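Local coordinates for SusD superfamily protein (Bacteroides vulgatus, PDB 3MYV) that probably binds polysaccharide at the bacterial outer membrane, as expected of a member of the SusD family, at residues A[194-197]-A[198-202]; A[208-211]-A[212-216]; A[334-337]-A[338-342]; A[359-362]-A[363-367]; A[382-385]-A[386-389]. One frame throughout, in Å; residues are numbered along the deposited sequence.

Contact 1: residues A[194-197]-A[198-202]; sequences ALLA and RIYLY. With EDO (1,2-ethanediol), chain I.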
loop_
_atom_site.group_PDB
_atom_site.type_symbol
_atom_site.label_atom_id
_atom_site.label_comp_id
_atom_site.label_asym_id
_atom_site.label_seq_id
_atom_site.Cartn_x
_atom_site.Cartn_y
_atom_site.Cartn_z
ATOM N N ALA A 194 12.431 2.410 -1.052
ATOM C CA ALA A 194 11.194 2.995 -1.556
ATOM C C ALA A 194 10.158 3.077 -0.415
ATOM O O ALA A 194 9.490 4.102 -0.236
ATOM C CB ALA A 194 10.654 2.193 -2.771
ATOM N N LEU A 195 10.041 1.998 0.367
ATOM C CA LEU A 195 9.090 1.953 1.472
ATOM C C LEU A 195 9.445 3.020 2.535
ATOM O O LEU A 195 8.564 3.727 3.046
ATOM C CB LEU A 195 9.055 0.541 2.092
ATOM C CG LEU A 195 8.144 0.302 3.292
ATOM C CD1 LEU A 195 6.704 0.682 3.009
ATOM C CD2 LEU A 195 8.229 -1.154 3.795
ATOM N N LEU A 196 10.732 3.119 2.848
ATOM C CA LEU A 196 11.243 4.113 3.812
ATOM C C LEU A 196 10.940 5.547 3.361
ATOM O O LEU A 196 10.606 6.400 4.189
ATOM C CB LEU A 196 12.753 3.925 4.013
ATOM C CG LEU A 196 13.440 4.827 5.048
ATOM C CD1 LEU A 196 12.717 4.717 6.391
ATOM C CD2 LEU A 196 14.930 4.536 5.200
ATOM N N ALA A 197 11.084 5.834 2.052
ATOM C CA ALA A 197 10.742 7.175 1.551
ATOM C C ALA A 197 9.257 7.438 1.792
ATOM O O ALA A 197 8.896 8.542 2.208
ATOM C CB ALA A 197 11.086 7.339 0.085
ATOM N N ARG A 198 8.406 6.438 1.531
ATOM C CA ARG A 198 6.959 6.585 1.810
ATOM C C ARG A 198 6.722 6.870 3.281
ATOM O O ARG A 198 5.937 7.768 3.640
ATOM C CB ARG A 198 6.191 5.334 1.356
ATOM C CG ARG A 198 4.701 5.335 1.619
ATOM C CD ARG A 198 4.159 3.925 1.644
ATOM N NE ARG A 198 4.110 3.341 0.298
ATOM C CZ ARG A 198 3.698 2.108 0.036
ATOM N NH1 ARG A 198 3.320 1.302 1.028
ATOM N NH2 ARG A 198 3.678 1.668 -1.215
ATOM N N ILE A 199 7.376 6.089 4.151
ATOM C CA ILE A 199 7.134 6.216 5.579
ATOM C C ILE A 199 7.630 7.575 6.092
ATOM O O ILE A 199 6.949 8.217 6.908
ATOM C CB ILE A 199 7.692 4.981 6.368
ATOM C CG1 ILE A 199 6.826 3.741 6.055
ATOM C CG2 ILE A 199 7.703 5.221 7.901
ATOM C CD1 ILE A 199 7.479 2.390 6.453
ATOM N N TYR A 200 8.796 8.022 5.622
ATOM C CA TYR A 200 9.261 9.384 5.959
ATOM C C TYR A 200 8.174 10.412 5.609
ATOM O O TYR A 200 7.841 11.286 6.411
ATOM C CB TYR A 200 10.530 9.760 5.193
ATOM C CG TYR A 200 11.847 9.199 5.680
ATOM C CD1 TYR A 200 12.146 9.074 7.038
ATOM C CD2 TYR A 200 12.821 8.805 4.752
ATOM C CE1 TYR A 200 13.388 8.577 7.452
ATOM C CE2 TYR A 200 14.016 8.316 5.147
ATOM C CZ TYR A 200 14.309 8.197 6.496
ATOM O OH TYR A 200 15.542 7.683 6.847
ATOM N N LEU A 201 7.570 10.265 4.441
ATOM C CA LEU A 201 6.527 11.198 3.968
ATOM C C LEU A 201 5.293 11.169 4.853
ATOM O O LEU A 201 4.782 12.226 5.275
ATOM C CB LEU A 201 6.151 10.873 2.500
ATOM C CG LEU A 201 5.197 11.833 1.779
ATOM C CD1 LEU A 201 5.948 13.112 1.420
ATOM C CD2 LEU A 201 4.541 11.201 0.508
ATOM N N TYR A 202 4.828 9.962 5.169
ATOM C CA TYR A 202 3.732 9.790 6.101
ATOM C C TYR A 202 4.053 10.369 7.486
ATOM O O TYR A 202 3.153 10.788 8.199
ATOM C CB TYR A 202 3.366 8.327 6.264
ATOM C CG TYR A 202 2.404 7.737 5.242
ATOM C CD1 TYR A 202 2.735 7.662 3.895
ATOM C CD2 TYR A 202 1.195 7.196 5.649
ATOM C CE1 TYR A 202 1.869 7.097 2.982
ATOM C CE2 TYR A 202 0.337 6.600 4.748
ATOM C CZ TYR A 202 0.681 6.556 3.424
ATOM O OH TYR A 202 -0.184 5.995 2.533
HETATM C C1 EDO I . -0.422 -0.712 -0.711
HETATM O O1 EDO I . -0.969 0.581 -0.483
HETATM C C2 EDO I . 1.109 -0.667 -0.673
HETATM O O2 EDO I . 1.631 -0.743 0.697
#
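L196 and Y200, one helical turn apart, form the tight side of this contact. The leucine leans its branched end on the tyrosine ring, with CG of L196 3.5 Å from CE2 of Y200. Its CD1 sits over one ring face, displaced toward the rim, 4.0 Å from the centroid and only 17° off the ring normal, which meets the geometry of a CH-pi contact. CG of L196 stands anti to the backbone N (chi1 -177°), a torsion that sends the isobutyl group along the helix toward the ring. Under this pair runs a short main-chain bond, Y200 N to L196 O, at 2.8 Å. The phenol oxygen of Y200 is held by E172, so the ring is fixed at its polar end too.

On another side the packing is looser. L195 CG reaches I199 CD1 at 3.8 Å, but L195 CD1 approaches R198 NH1 no closer than 4.0 Å. The leucine methyl comes to the guanidinium obliquely, while NH1 donates to O2 of a 1,2-ethanediol at 2.7 Å, with an N-H...O angle of 147° and the oxygen near the guanidinium plane. The diol, probably from the crystallisation liquor, is also bonded to Y33 and R126. NE and NH2 of R198 find E336 and the carbonyl of V331, so all three nitrogens of this buried charge have partners.

Helix 189-202 packs among four helices and, through R198, reaches strand 329-333: I199 faces helix 160-177, L195 faces helix 103-128, L196 and Y200 meet helix 206-223, and A194 and R198 rest on helix 334-348.

Contact 2: residues A[208-211]-A[212-216]; sequences KAFD and LADQL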
loop_
_atom_site.group_PDB
_atom_site.type_symbol
_atom_site.label_atom_id
_atom_site.label_comp_id
_atom_site.label_asym_id
_atom_site.label_seq_id
_atom_site.Cartn_x
_atom_site.Cartn_y
_atom_site.Cartn_z
ATOM N N LYS A 208 13.825 14.350 4.584
ATOM C CA LYS A 208 14.292 12.964 4.499
ATOM C C LYS A 208 13.616 12.227 3.340
ATOM O O LYS A 208 14.293 11.515 2.589
ATOM C CB LYS A 208 14.076 12.206 5.819
ATOM C CG LYS A 208 14.845 12.838 7.006
ATOM C CD LYS A 208 14.829 11.907 8.220
ATOM C CE LYS A 208 15.478 12.533 9.451
ATOM N NZ LYS A 208 15.204 11.698 10.671
ATOM N N ALA A 209 12.302 12.407 3.194
ATOM C CA ALA A 209 11.549 11.779 2.091
ATOM C C ALA A 209 12.049 12.234 0.730
ATOM O O ALA A 209 12.312 11.409 -0.163
ATOM C CB ALA A 209 10.032 12.042 2.222
ATOM N N PHE A 210 12.226 13.542 0.567
ATOM C CA PHE A 210 12.729 14.070 -0.718
ATOM C C PHE A 210 14.126 13.531 -1.004
ATOM O O PHE A 210 14.384 12.979 -2.072
ATOM C CB PHE A 210 12.729 15.600 -0.750
ATOM C CG PHE A 210 13.317 16.145 -2.002
ATOM C CD1 PHE A 210 12.556 16.221 -3.156
ATOM C CD2 PHE A 210 14.666 16.457 -2.073
ATOM C CE1 PHE A 210 13.121 16.652 -4.348
ATOM C CE2 PHE A 210 15.237 16.867 -3.269
ATOM C CZ PHE A 210 14.459 16.974 -4.396
ATOM N N ASP A 211 15.029 13.648 -0.034
ATOM C CA ASP A 211 16.425 13.307 -0.292
ATOM C C ASP A 211 16.566 11.819 -0.643
ATOM O O ASP A 211 17.338 11.457 -1.533
ATOM C CB ASP A 211 17.302 13.619 0.910
ATOM C CG ASP A 211 17.516 15.095 1.146
ATOM O OD1 ASP A 211 17.259 15.908 0.250
ATOM O OD2 ASP A 211 17.969 15.427 2.262
ATOM N N LEU A 212 15.822 10.964 0.060
ATOM C CA LEU A 212 15.856 9.528 -0.205
ATOM C C LEU A 212 15.220 9.211 -1.548
ATOM O O LEU A 212 15.774 8.418 -2.338
ATOM C CB LEU A 212 15.167 8.733 0.922
ATOM C CG LEU A 212 15.163 7.197 0.757
ATOM C CD1 LEU A 212 16.555 6.631 0.447
ATOM C CD2 LEU A 212 14.617 6.519 2.001
ATOM N N ALA A 213 14.058 9.804 -1.817
ATOM C CA ALA A 213 13.331 9.512 -3.076
ATOM C C ALA A 213 14.183 9.957 -4.258
ATOM O O ALA A 213 14.324 9.244 -5.246
ATOM C CB ALA A 213 11.951 10.218 -3.120
ATOM N N ASP A 214 14.784 11.130 -4.123
ATOM C CA ASP A 214 15.686 11.671 -5.151
ATOM C C ASP A 214 16.871 10.732 -5.407
ATOM O O ASP A 214 17.215 10.457 -6.562
ATOM C CB ASP A 214 16.167 13.061 -4.703
ATOM C CG ASP A 214 17.172 13.684 -5.677
ATOM O OD1 ASP A 214 16.808 14.002 -6.825
ATOM O OD2 ASP A 214 18.322 13.824 -5.262
ATOM N N GLN A 215 17.514 10.239 -4.340
ATOM C CA GLN A 215 18.713 9.428 -4.526
ATOM C C GLN A 215 18.350 8.071 -5.094
ATOM O O GLN A 215 19.117 7.499 -5.877
ATOM C CB GLN A 215 19.489 9.243 -3.213
ATOM C CG GLN A 215 20.875 8.612 -3.430
ATOM C CD GLN A 215 21.762 9.463 -4.327
ATOM O OE1 GLN A 215 22.022 10.630 -4.027
ATOM N NE2 GLN A 215 22.220 8.892 -5.429
ATOM N N LEU A 216 17.190 7.550 -4.684
ATOM C CA LEU A 216 16.708 6.252 -5.155
ATOM C C LEU A 216 16.427 6.316 -6.654
ATOM O O LEU A 216 16.752 5.376 -7.405
ATOM C CB LEU A 216 15.434 5.850 -4.357
ATOM C CG LEU A 216 14.772 4.504 -4.661
ATOM C CD1 LEU A 216 15.762 3.381 -4.503
ATOM C CD2 LEU A 216 13.536 4.262 -3.738
HETATM O O HOH W 1 19.063 13.301 -2.669
#
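F210 and D214 run alongside each other in a common direction, their ring and carboxylate planes only 7° apart. Both have CG anti to the backbone N (chi1 176° for F210, 177° for D214), and this shared torsion sets the two groups parallel. The touch itself is made by the aspartate's methylene: D214 CB is over one face of the ring, offset toward its rim, and comes to 4.2 Å from F210 CE2. The carboxylate oxygens stay beyond that contact. D211 is turned differently, with CG beside its own backbone N, which carries OD1 to the edge of the F210 ring, in its plane.

The spacing is that of one turn of alpha-helix, here helix 206-223, confirmed by main-chain bonds such as D214 N to F210 O at 2.8 Å and A213 N to A209 O at 2.9 Å. The helix is amphipathic. A209, F210, A213 and L216 are buried, F210 and A213 against helix 334-348, while K208 and Q215 are exposed. Such two-faced helices, packed in succession, suit the TPR-like helical architecture of the SusD family.

Among the polar groups, a water molecule joins the two turns by donating to D211 O at 2.8 Å and to D214 OD2 at 2.7 Å. D214 is buried too, and its carboxylate is satisfied by this water, by a salt bridge from OD2 to K218 and by a hydrogen bond between OD1 and Y359. R207, one turn back, forms a salt bridge with D211 OD1, and Q215 NE2 turns forward to D219. L212 meets L196 and Y200 of helix 189-202.

Contact 3: residues A[334-337]-A[338-342]; sequences LSEV and YLIAA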
loop_
_atom_site.group_PDB
_atom_site.type_symbol
_atom_site.label_atom_id
_atom_site.label_comp_id
_atom_site.label_asym_id
_atom_site.label_seq_id
_atom_site.Cartn_x
_atom_site.Cartn_y
_atom_site.Cartn_z
ATOM N N LEU A 334 8.341 2.180 -8.964
ATOM C CA LEU A 334 9.091 3.429 -9.226
ATOM C C LEU A 334 8.248 4.713 -9.346
ATOM O O LEU A 334 8.645 5.740 -8.844
ATOM C CB LEU A 334 9.988 3.240 -10.470
ATOM C CG LEU A 334 11.012 4.332 -10.820
ATOM C CD1 LEU A 334 11.954 4.624 -9.623
ATOM C CD2 LEU A 334 11.824 3.973 -12.086
ATOM N N SER A 335 7.117 4.679 -10.044
ATOM C CA SER A 335 6.275 5.877 -10.168
ATOM C C SER A 335 5.908 6.475 -8.800
ATOM O O SER A 335 5.876 7.691 -8.641
ATOM C CB SER A 335 5.016 5.594 -10.986
ATOM O OG SER A 335 5.296 5.293 -12.358
ATOM N N GLU A 336 5.656 5.636 -7.795
ATOM C CA GLU A 336 5.368 6.184 -6.463
ATOM C C GLU A 336 6.503 7.057 -5.951
ATOM O O GLU A 336 6.249 8.111 -5.363
ATOM C CB GLU A 336 5.062 5.099 -5.426
ATOM C CG GLU A 336 4.612 5.686 -4.095
ATOM C CD GLU A 336 4.562 4.686 -2.932
ATOM O OE1 GLU A 336 4.674 3.479 -3.189
ATOM O OE2 GLU A 336 4.361 5.134 -1.782
ATOM N N VAL A 337 7.738 6.616 -6.155
ATOM C CA VAL A 337 8.898 7.339 -5.665
ATOM C C VAL A 337 8.991 8.732 -6.313
ATOM O O VAL A 337 9.272 9.728 -5.632
ATOM C CB VAL A 337 10.191 6.552 -5.875
ATOM C CG1 VAL A 337 11.395 7.345 -5.316
ATOM C CG2 VAL A 337 10.101 5.160 -5.235
ATOM N N TYR A 338 8.727 8.803 -7.609
ATOM C CA TYR A 338 8.635 10.091 -8.301
ATOM C C TYR A 338 7.586 10.987 -7.627
ATOM O O TYR A 338 7.830 12.163 -7.372
ATOM C CB TYR A 338 8.309 9.896 -9.786
ATOM C CG TYR A 338 9.514 9.556 -10.658
ATOM C CD1 TYR A 338 10.100 8.287 -10.638
ATOM C CD2 TYR A 338 10.054 10.497 -11.522
ATOM C CE1 TYR A 338 11.203 7.984 -11.456
ATOM C CE2 TYR A 338 11.157 10.212 -12.323
ATOM C CZ TYR A 338 11.728 8.961 -12.282
ATOM O OH TYR A 338 12.806 8.668 -13.089
ATOM N N LEU A 339 6.419 10.423 -7.334
ATOM C CA LEU A 339 5.359 11.199 -6.670
ATOM C C LEU A 339 5.712 11.561 -5.228
ATOM O O LEU A 339 5.326 12.637 -4.784
ATOM C CB LEU A 339 4.009 10.492 -6.758
ATOM C CG LEU A 339 3.478 10.390 -8.183
ATOM C CD1 LEU A 339 2.316 9.422 -8.265
ATOM C CD2 LEU A 339 3.092 11.757 -8.756
ATOM N N ILE A 340 6.449 10.700 -4.505
ATOM C CA ILE A 340 6.940 11.067 -3.156
ATOM C C ILE A 340 7.907 12.279 -3.247
ATOM O O ILE A 340 7.791 13.253 -2.494
ATOM C CB ILE A 340 7.636 9.866 -2.450
ATOM C CG1 ILE A 340 6.605 8.746 -2.153
ATOM C CG2 ILE A 340 8.409 10.370 -1.186
ATOM C CD1 ILE A 340 7.201 7.389 -1.739
ATOM N N ALA A 341 8.852 12.222 -4.168
ATOM C CA ALA A 341 9.749 13.365 -4.364
ATOM C C ALA A 341 8.962 14.649 -4.725
ATOM O O ALA A 341 9.249 15.742 -4.205
ATOM C CB ALA A 341 10.780 13.051 -5.458
ATOM N N ALA A 342 7.972 14.501 -5.606
ATOM C CA ALA A 342 7.127 15.617 -6.035
ATOM C C ALA A 342 6.353 16.193 -4.867
ATOM O O ALA A 342 6.279 17.426 -4.713
ATOM C CB ALA A 342 6.148 15.174 -7.187
#
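The Y338 ring meets L334 at its edge, where L334 O lies in the ring plane and 3.4 Å from CD1 of Y338. At that same corner the leucine side chain arrives with its branch point, L334 CG standing 3.7 Å from Y338 CE1. Elsewhere the ring meets that of Y359, whose plane is turned about 85° from it. The other flat group is the E336 carboxylate, which passes the end of I340: OE2 of E336 is 3.6 Å from I340 CD1.

The torsions account for both approaches. CG of Y338 is beside its backbone N (chi1 -82°), which swings the ring back toward L334. E336 runs out fully extended, its CG 3.9 Å from I340 CD1, so the buried acid travels along an aliphatic surface before its charge meets R198. A carboxylate so buried would probably be stabilised by that arginine.

In the backbone, Y338 N to L334 O is weak at 3.3 Å. The bonds that follow are shorter, with I340 N to E336 O at 2.7 Å and A341 N to V337 O at 2.9 Å.

Helix 334-348 comes after strand 329-333 in the chain and packs against four helices. V337 lies on helix 206-223, A341 and A342 touch helix 350-367, L339 with I340 lies against helix 380-391, and V337 and I340 also meet helix 189-202.

Contact 4: residues A[359-362]-A[363-367]; sequences YLNE and IVKRG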
loop_
_atom_site.group_PDB
_atom_site.type_symbol
_atom_site.label_atom_id
_atom_site.label_comp_id
_atom_site.label_asym_id
_atom_site.label_seq_id
_atom_site.Cartn_x
_atom_site.Cartn_y
_atom_site.Cartn_z
ATOM N N TYR A 359 10.363 15.946 -11.371
ATOM C CA TYR A 359 9.844 14.591 -11.183
ATOM C C TYR A 359 8.335 14.482 -11.429
ATOM O O TYR A 359 7.866 13.508 -12.044
ATOM C CB TYR A 359 10.222 14.071 -9.797
ATOM C CG TYR A 359 11.694 13.817 -9.614
ATOM C CD1 TYR A 359 12.425 13.108 -10.564
ATOM C CD2 TYR A 359 12.354 14.224 -8.468
ATOM C CE1 TYR A 359 13.763 12.863 -10.385
ATOM C CE2 TYR A 359 13.677 13.985 -8.282
ATOM C CZ TYR A 359 14.388 13.289 -9.225
ATOM O OH TYR A 359 15.731 13.030 -9.040
ATOM N N LEU A 360 7.578 15.481 -10.968
ATOM C CA LEU A 360 6.142 15.503 -11.199
ATOM C C LEU A 360 5.901 15.464 -12.703
ATOM O O LEU A 360 5.127 14.649 -13.149
ATOM C CB LEU A 360 5.482 16.721 -10.555
ATOM C CG LEU A 360 3.963 16.849 -10.782
ATOM C CD1 LEU A 360 3.206 15.590 -10.168
ATOM C CD2 LEU A 360 3.475 18.157 -10.270
ATOM N N ASN A 361 6.596 16.324 -13.464
ATOM C CA ASN A 361 6.422 16.403 -14.915
ATOM C C ASN A 361 6.779 15.127 -15.625
ATOM O O ASN A 361 6.165 14.776 -16.628
ATOM C CB ASN A 361 7.176 17.583 -15.540
ATOM C CG ASN A 361 6.358 18.848 -15.489
ATOM O OD1 ASN A 361 5.520 19.077 -16.361
ATOM N ND2 ASN A 361 6.544 19.652 -14.436
ATOM N N GLU A 362 7.784 14.422 -15.125
ATOM C CA GLU A 362 8.111 13.127 -15.730
ATOM C C GLU A 362 6.921 12.187 -15.733
ATOM O O GLU A 362 6.671 11.482 -16.735
ATOM C CB GLU A 362 9.258 12.467 -15.010
ATOM C CG GLU A 362 9.877 11.370 -15.827
ATOM C CD GLU A 362 10.904 11.891 -16.796
ATOM O OE1 GLU A 362 11.746 12.700 -16.355
ATOM O OE2 GLU A 362 10.884 11.464 -17.976
ATOM N N ILE A 363 6.156 12.196 -14.644
ATOM C CA ILE A 363 4.990 11.311 -14.525
ATOM C C ILE A 363 3.819 11.867 -15.353
ATOM O O ILE A 363 3.081 11.116 -16.032
ATOM C CB ILE A 363 4.584 11.115 -13.049
ATOM C CG1 ILE A 363 5.744 10.453 -12.275
ATOM C CG2 ILE A 363 3.253 10.323 -12.929
ATOM C CD1 ILE A 363 6.184 9.060 -12.796
ATOM N N VAL A 364 3.634 13.185 -15.297
ATOM C CA VAL A 364 2.559 13.837 -16.050
ATOM C C VAL A 364 2.715 13.573 -17.530
ATOM O O VAL A 364 1.759 13.219 -18.217
ATOM C CB VAL A 364 2.519 15.339 -15.726
ATOM C CG1 VAL A 364 1.621 16.123 -16.722
ATOM C CG2 VAL A 364 2.056 15.502 -14.261
ATOM N N LYS A 365 3.942 13.736 -18.022
ATOM C CA LYS A 365 4.218 13.618 -19.445
ATOM C C LYS A 365 4.256 12.184 -19.923
ATOM O O LYS A 365 3.977 11.913 -21.096
ATOM C CB LYS A 365 5.517 14.350 -19.800
ATOM C CG LYS A 365 5.370 15.845 -19.598
ATOM C CD LYS A 365 6.693 16.610 -19.794
ATOM C CE LYS A 365 6.461 18.111 -19.604
ATOM N NZ LYS A 365 7.729 18.899 -19.780
ATOM N N ARG A 366 4.639 11.258 -19.050
ATOM C CA ARG A 366 4.540 9.846 -19.409
ATOM C C ARG A 366 3.065 9.494 -19.607
ATOM O O ARG A 366 2.726 8.730 -20.497
ATOM C CB ARG A 366 5.165 8.927 -18.346
ATOM C CG ARG A 366 5.271 7.449 -18.768
ATOM C CD ARG A 366 4.024 6.649 -18.430
ATOM N NE ARG A 366 3.682 6.717 -17.007
ATOM C CZ ARG A 366 4.295 6.049 -16.023
ATOM N NH1 ARG A 366 5.304 5.197 -16.273
ATOM N NH2 ARG A 366 3.877 6.207 -14.762
ATOM N N GLY A 367 2.197 10.036 -18.760
ATOM C CA GLY A 367 0.760 9.837 -18.898
ATOM C C GLY A 367 0.217 10.404 -20.208
ATOM O O GLY A 367 -0.468 9.697 -20.941
#
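N361 and K365 supply the polar-to-aliphatic part of this contact. The lysine chain is extended and passes its methylenes over the preceding turn, CG of K365 lying 3.3 Å from N361 O and CE 3.5 Å from N361 OD1. The ammonium is farther off: NZ of K365 is 4.1 Å from that OD1. The amide of N361 is instead held by the main chain, with OD1 taking V373 N and ND2 giving to L357 O, so both its ends are used and its rotation is defined.

Apolar contact is modest, carried by L360 CG against V364 CG2 at 4.2 Å. V364 sets CG2 beside its backbone N (chi1 167° for CG1), which directs this methyl back toward L360. Both residues, with I363, also face E386 on helix 380-391.

Main-chain bonding varies along the turn. I363 N has two weak acceptors, Y359 O at 3.4 Å and L360 O at 3.1 Å. K365 N to N361 O is short and regular at 2.8 Å. R366 N reaches E362 O at 3.1 Å from 37° above the carbonyl plane, and so not on a lone pair.

Charge pairing is concentrated at R366. Its chain, bent at chi2 and chi3, takes NH1 to E247 and the Y229 carbonyl, and NH2 to E390 and S335; a 1,2-ethanediol lies close to the side chain. Two acids and two neutral oxygens around one buried guanidinium would probably compensate much of its charge, whereas E362 and K365 keep theirs on the exposed side of helix 350-367.

Contact 5: residues A[382-385]-A[386-389]; sequences RVLD and ERSK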
loop_
_atom_site.group_PDB
_atom_site.type_symbol
_atom_site.label_atom_id
_atom_site.label_comp_id
_atom_site.label_asym_id
_atom_site.label_seq_id
_atom_site.Cartn_x
_atom_site.Cartn_y
_atom_site.Cartn_z
ATOM N N ARG A 382 -2.386 19.473 -6.730
ATOM C CA ARG A 382 -1.990 19.032 -8.046
ATOM C C ARG A 382 -1.194 17.737 -7.975
ATOM O O ARG A 382 -1.352 16.863 -8.823
ATOM C CB ARG A 382 -1.184 20.118 -8.800
ATOM C CG ARG A 382 -0.805 19.716 -10.211
ATOM C CD ARG A 382 -2.053 19.469 -11.091
ATOM N NE ARG A 382 -1.743 18.992 -12.444
ATOM C CZ ARG A 382 -1.490 17.733 -12.798
ATOM N NH1 ARG A 382 -1.454 16.749 -11.902
ATOM N NH2 ARG A 382 -1.243 17.448 -14.079
ATOM N N VAL A 383 -0.338 17.608 -6.976
ATOM C CA VAL A 383 0.422 16.366 -6.804
ATOM C C VAL A 383 -0.529 15.247 -6.351
ATOM O O VAL A 383 -0.447 14.124 -6.830
ATOM C CB VAL A 383 1.570 16.512 -5.795
ATOM C CG1 VAL A 383 2.323 15.179 -5.632
ATOM C CG2 VAL A 383 2.530 17.650 -6.235
ATOM N N LEU A 384 -1.487 15.567 -5.484
ATOM C CA LEU A 384 -2.430 14.532 -5.043
ATOM C C LEU A 384 -3.331 14.095 -6.191
ATOM O O LEU A 384 -3.649 12.904 -6.265
ATOM C CB LEU A 384 -3.273 14.963 -3.855
ATOM C CG LEU A 384 -2.473 15.341 -2.584
ATOM C CD1 LEU A 384 -3.412 15.865 -1.494
ATOM C CD2 LEU A 384 -1.684 14.182 -2.070
ATOM N N ASP A 385 -3.734 15.022 -7.069
ATOM C CA ASP A 385 -4.483 14.660 -8.288
ATOM C C ASP A 385 -3.641 13.743 -9.182
ATOM O O ASP A 385 -4.173 12.832 -9.791
ATOM C CB ASP A 385 -4.908 15.891 -9.102
ATOM C CG ASP A 385 -6.017 16.702 -8.436
ATOM O OD1 ASP A 385 -6.724 16.195 -7.540
ATOM O OD2 ASP A 385 -6.199 17.853 -8.856
ATOM N N GLU A 386 -2.330 13.965 -9.238
ATOM C CA GLU A 386 -1.461 13.078 -10.030
ATOM C C GLU A 386 -1.408 11.680 -9.415
ATOM O O GLU A 386 -1.473 10.670 -10.134
ATOM C CB GLU A 386 -0.062 13.657 -10.240
ATOM C CG GLU A 386 0.684 13.050 -11.442
ATOM C CD GLU A 386 -0.048 13.226 -12.764
ATOM O OE1 GLU A 386 -0.835 14.188 -12.907
ATOM O OE2 GLU A 386 0.189 12.425 -13.672
ATOM N N ARG A 387 -1.325 11.623 -8.083
ATOM C CA ARG A 387 -1.407 10.363 -7.360
ATOM C C ARG A 387 -2.721 9.646 -7.635
ATOM O O ARG A 387 -2.719 8.442 -7.845
ATOM C CB ARG A 387 -1.273 10.563 -5.851
ATOM C CG ARG A 387 0.125 10.892 -5.349
ATOM C CD ARG A 387 0.061 11.239 -3.859
ATOM N NE ARG A 387 1.368 11.158 -3.217
ATOM C CZ ARG A 387 1.962 10.023 -2.835
ATOM N NH1 ARG A 387 1.372 8.834 -2.998
ATOM N NH2 ARG A 387 3.165 10.074 -2.282
ATOM N N SER A 388 -3.833 10.385 -7.611
ATOM C CA SER A 388 -5.136 9.823 -7.940
ATOM C C SER A 388 -5.096 9.087 -9.291
ATOM O O SER A 388 -5.528 7.938 -9.412
ATOM C CB SER A 388 -6.169 10.928 -8.015
ATOM O OG SER A 388 -7.377 10.449 -8.517
ATOM N N LYS A 389 -4.585 9.792 -10.305
ATOM C CA LYS A 389 -4.491 9.268 -11.671
ATOM C C LYS A 389 -3.614 8.038 -11.758
ATOM O O LYS A 389 -3.985 7.014 -12.355
ATOM C CB LYS A 389 -3.912 10.335 -12.615
ATOM C CG LYS A 389 -4.820 11.540 -12.910
ATOM C CD LYS A 389 -4.158 12.523 -13.857
ATOM C CE LYS A 389 -4.903 13.869 -13.871
ATOM N NZ LYS A 389 -4.554 14.766 -15.033
HETATM O O HOH W 2 -1.677 14.707 -15.295
#
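R382 and E386 come together because each starts with CG anti to its backbone N (chi1 -177° for R382) and then bends at chi2. The two folded chains end next to one another. R382 NH1 donates to E386 OE1 at 2.8 Å with an N-H...O angle of 173°, a nearly straight salt bridge. OE1 lies in the guanidinium plane and accepts on its anti lone pair, although the two flat groups themselves are turned 39° apart.

One ordered water completes the cluster. It donates to E386 OE1 at 2.6 Å and accepts from R382 NH2 at 3.0 Å and from K389 NZ at 2.9 Å. The extended lysine thus joins through the water, its NZ 4.4 Å from R382 NH2.

Away from these charges, L384 CD2 rests on the methylene CD of R387 at 3.9 Å. This arginine is straight from CG to NE and carries its charge to E343 and D400. S388 OG turns to D47 and Q286. Main-chain bonds of helix 380-391 tie the turns, R387 N to V383 O measuring 2.9 Å.

E386 is buried, and its OE2 is bridged to R295. Its two oxygens therefore answer separate arginines, which would favour the ionised carboxylate, while the water and OE1 link R382 and K389 into one network round that acid.

Contacts 1, 3 and 5 are buried, whereas contacts 2 and 4 each keep one side exposed. All five lie within single helices and join successive turns, and their helices pack on one another as expected of the TPR-like part of a SusD fold. Contact 3 touches the other four: V337 meets contact 2, I340 meets contact 1, L339 meets contact 5 and Y338 meets contact 4. Contacts 1 and 4 remain apart, nearest atoms about 11 Å away, as do contacts 2 and 5 at about 8 Å. Chemistry follows position: ring-aliphatic packing marks contacts 1 and 3, water and a methylene over a ring contact 2, lysine methylenes contact 4, and a salt bridge contact 5.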